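Long-range contact in Apc35852 (Geobacillus stearothermophilus, PDB 1U9C), which is of unknown function but belongs to the DJ-1/PfpI family, whose relatives include chaperones and cysteine proteases: residues S5-M10 with H88-I93. Residues are numbered along the deposited sequence; the frame is centred on the assembly and turned at random.
Sequences SKRVLM and HGFDAI
Arg7 lays its guanidinium over one face of the Phe90 ring, while Leu9 covers the opposite face. From CB, which packs 3.8 Å from Phe90 CD1, the arginine chain runs past the Gly89 carbonyl; CD passes 3.3 Å from Gly89 O. The bend at chi3 (65°) then turns the head over the ring. NE is taken up by a salt bridge to Asp44, on the adjacent strand 44-49, NH2 sits 3.4 Å from Phe90 CE1, and NH1 donates to Gly89 O at 2.7 Å, approaching from above the carbonyl plane. The cation-pi contact is off-centre, with guanidinium and ring planes 31° apart. Beneath, Leu9 CB makes a CH-pi contact over the opposite face, nearest CG and CD1, so Phe90 is sandwiched between side chains two residues apart on one strand. An alanine in place of Arg7 would probably uncover that ring face and leave Asp44 and the Gly89 carbonyl without their guanidinium partner. Asp91 grips the backbone beside this sandwich: OD2 takes the Arg7 N-H (2.9 Å) on its anti lone pair, and the Asp91 N-H returns a bond to Arg7 O. Its other oxygen, OD1, forms a long salt bridge with Lys6 NZ, supplemented by a bridging water; NZ also bonds the Arg223 carbonyl. Farther along, the pairing becomes regular parallel sheet, Val8 beside Ala92 and Leu9 beside Ile93, Leu9 N donating almost straight to Ala92 O (2.9 Å, 173°), with Leu9 CD2 against Ile93 CD1 on the side packed by helix 109-120. One carboxylate-to-backbone bond and a ring held between cation-pi and CH-pi contacts thus tie strand 7-12 to the loop entering its neighbour 92-95, charged groups gathering at the partly exposed N-terminal end of the strand pair and apolar packing taking over toward the core.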
loop_
_atom_site.group_PDB
_atom_site.type_symbol
_atom_site.label_atom_id
_atom_site.label_comp_id
_atom_site.label_asym_id
_atom_site.label_seq_id
_atom_site.Cartn_x
_atom_site.Cartn_y
_atom_site.Cartn_z
ATOM N N SER A 5 7.789 17.333 13.056
ATOM C CA SER A 5 6.699 16.544 12.548
ATOM C C SER A 5 7.059 15.121 12.189
ATOM O O SER A 5 8.158 14.828 11.799
ATOM C CB SER A 5 6.157 17.176 11.281
ATOM O OG SER A 5 7.122 17.109 10.256
ATOM N N LYS A 6 6.089 14.262 12.349
ATOM C CA LYS A 6 6.213 12.885 11.871
ATOM C C LYS A 6 6.384 12.886 10.354
ATOM O O LYS A 6 5.906 13.777 9.632
ATOM C CB LYS A 6 4.948 12.142 12.271
ATOM C CG LYS A 6 4.714 11.996 13.779
ATOM C CD LYS A 6 5.740 11.068 14.419
ATOM C CE LYS A 6 5.524 10.886 15.939
ATOM N NZ LYS A 6 6.636 10.205 16.575
ATOM N N ARG A 7 7.030 11.841 9.886
ATOM C CA ARG A 7 7.393 11.676 8.487
ATOM C C ARG A 7 6.822 10.372 7.994
ATOM O O ARG A 7 6.957 9.320 8.603
ATOM C CB ARG A 7 8.897 11.668 8.285
ATOM C CG ARG A 7 9.686 12.901 8.764
ATOM C CD ARG A 7 11.138 12.901 8.347
ATOM N NE ARG A 7 11.309 12.997 6.889
ATOM C CZ ARG A 7 12.185 12.313 6.127
ATOM N NH1 ARG A 7 13.012 11.385 6.601
ATOM N NH2 ARG A 7 12.201 12.558 4.820
ATOM N N VAL A 8 6.173 10.432 6.850
ATOM C CA VAL A 8 5.512 9.288 6.210
ATOM C C VAL A 8 6.123 9.058 4.831
ATOM O O VAL A 8 6.212 9.978 4.027
ATOM C CB VAL A 8 3.978 9.450 6.091
ATOM C CG1 VAL A 8 3.352 8.269 5.452
ATOM C CG2 VAL A 8 3.370 9.708 7.450
ATOM N N LEU A 9 6.506 7.818 4.568
ATOM C CA LEU A 9 6.985 7.398 3.248
ATOM C C LEU A 9 5.821 6.723 2.520
ATOM O O LEU A 9 5.268 5.750 3.025
ATOM C CB LEU A 9 8.130 6.396 3.397
ATOM C CG LEU A 9 8.650 5.780 2.102
ATOM C CD1 LEU A 9 9.280 6.823 1.206
ATOM C CD2 LEU A 9 9.620 4.655 2.438
ATOM N N MET A 10 5.445 7.222 1.348
ATOM C CA MET A 10 4.425 6.555 0.525
ATOM C C MET A 10 5.057 5.925 -0.686
ATOM O O MET A 10 5.918 6.601 -1.286
ATOM C CB MET A 10 3.356 7.553 0.097
ATOM C CG MET A 10 2.637 8.185 1.306
ATOM S SD MET A 10 1.217 9.229 0.867
ATOM C CE MET A 10 0.003 7.984 0.462
ATOM N N HIS A 88 15.178 4.226 6.557
ATOM C CA HIS A 88 15.314 4.930 7.805
ATOM C C HIS A 88 14.909 6.381 7.624
ATOM O O HIS A 88 14.844 6.897 6.488
ATOM C CB HIS A 88 16.756 4.794 8.304
ATOM C CG HIS A 88 17.121 3.373 8.621
ATOM N ND1 HIS A 88 17.855 2.576 7.769
ATOM C CD2 HIS A 88 16.770 2.588 9.666
ATOM C CE1 HIS A 88 17.995 1.372 8.311
ATOM N NE2 HIS A 88 17.337 1.356 9.461
ATOM N N GLY A 89 14.510 7.005 8.732
ATOM C CA GLY A 89 14.103 8.409 8.757
ATOM C C GLY A 89 12.605 8.661 8.691
ATOM O O GLY A 89 12.187 9.812 8.682
ATOM N N PHE A 90 11.784 7.613 8.656
ATOM C CA PHE A 90 10.330 7.724 8.563
ATOM C C PHE A 90 9.648 7.002 9.696
ATOM O O PHE A 90 10.053 5.915 10.053
ATOM C CB PHE A 90 9.852 7.138 7.250
ATOM C CG PHE A 90 10.341 7.890 6.076
ATOM C CD1 PHE A 90 9.733 9.052 5.674
ATOM C CD2 PHE A 90 11.466 7.440 5.375
ATOM C CE1 PHE A 90 10.244 9.797 4.642
ATOM C CE2 PHE A 90 11.969 8.164 4.310
ATOM C CZ PHE A 90 11.347 9.339 3.941
ATOM N N ASP A 91 8.553 7.554 10.187
ATOM C CA ASP A 91 7.744 6.984 11.252
ATOM C C ASP A 91 6.762 5.956 10.756
ATOM O O ASP A 91 6.330 5.094 11.484
ATOM C CB ASP A 91 7.037 8.106 11.959
ATOM C CG ASP A 91 7.997 9.109 12.453
ATOM O OD1 ASP A 91 8.591 8.876 13.548
ATOM O OD2 ASP A 91 8.256 10.191 11.880
ATOM N N ALA A 92 6.385 6.043 9.474
ATOM C CA ALA A 92 5.396 5.149 8.866
ATOM C C ALA A 92 5.697 4.965 7.374
ATOM O O ALA A 92 6.186 5.933 6.733
ATOM C CB ALA A 92 3.948 5.627 9.031
ATOM N N ILE A 93 5.322 3.816 6.835
ATOM C CA ILE A 93 5.311 3.608 5.357
ATOM C C ILE A 93 3.882 3.236 5.040
ATOM O O ILE A 93 3.192 2.497 5.760
ATOM C CB ILE A 93 6.336 2.507 4.958
ATOM C CG1 ILE A 93 6.373 2.389 3.433
ATOM C CG2 ILE A 93 6.054 1.165 5.578
ATOM C CD1 ILE A 93 7.509 1.430 2.979
HETATM O O HOH W 1 7.112 7.647 15.492
HETATM O O HOH W 2 15.137 9.132 5.307
#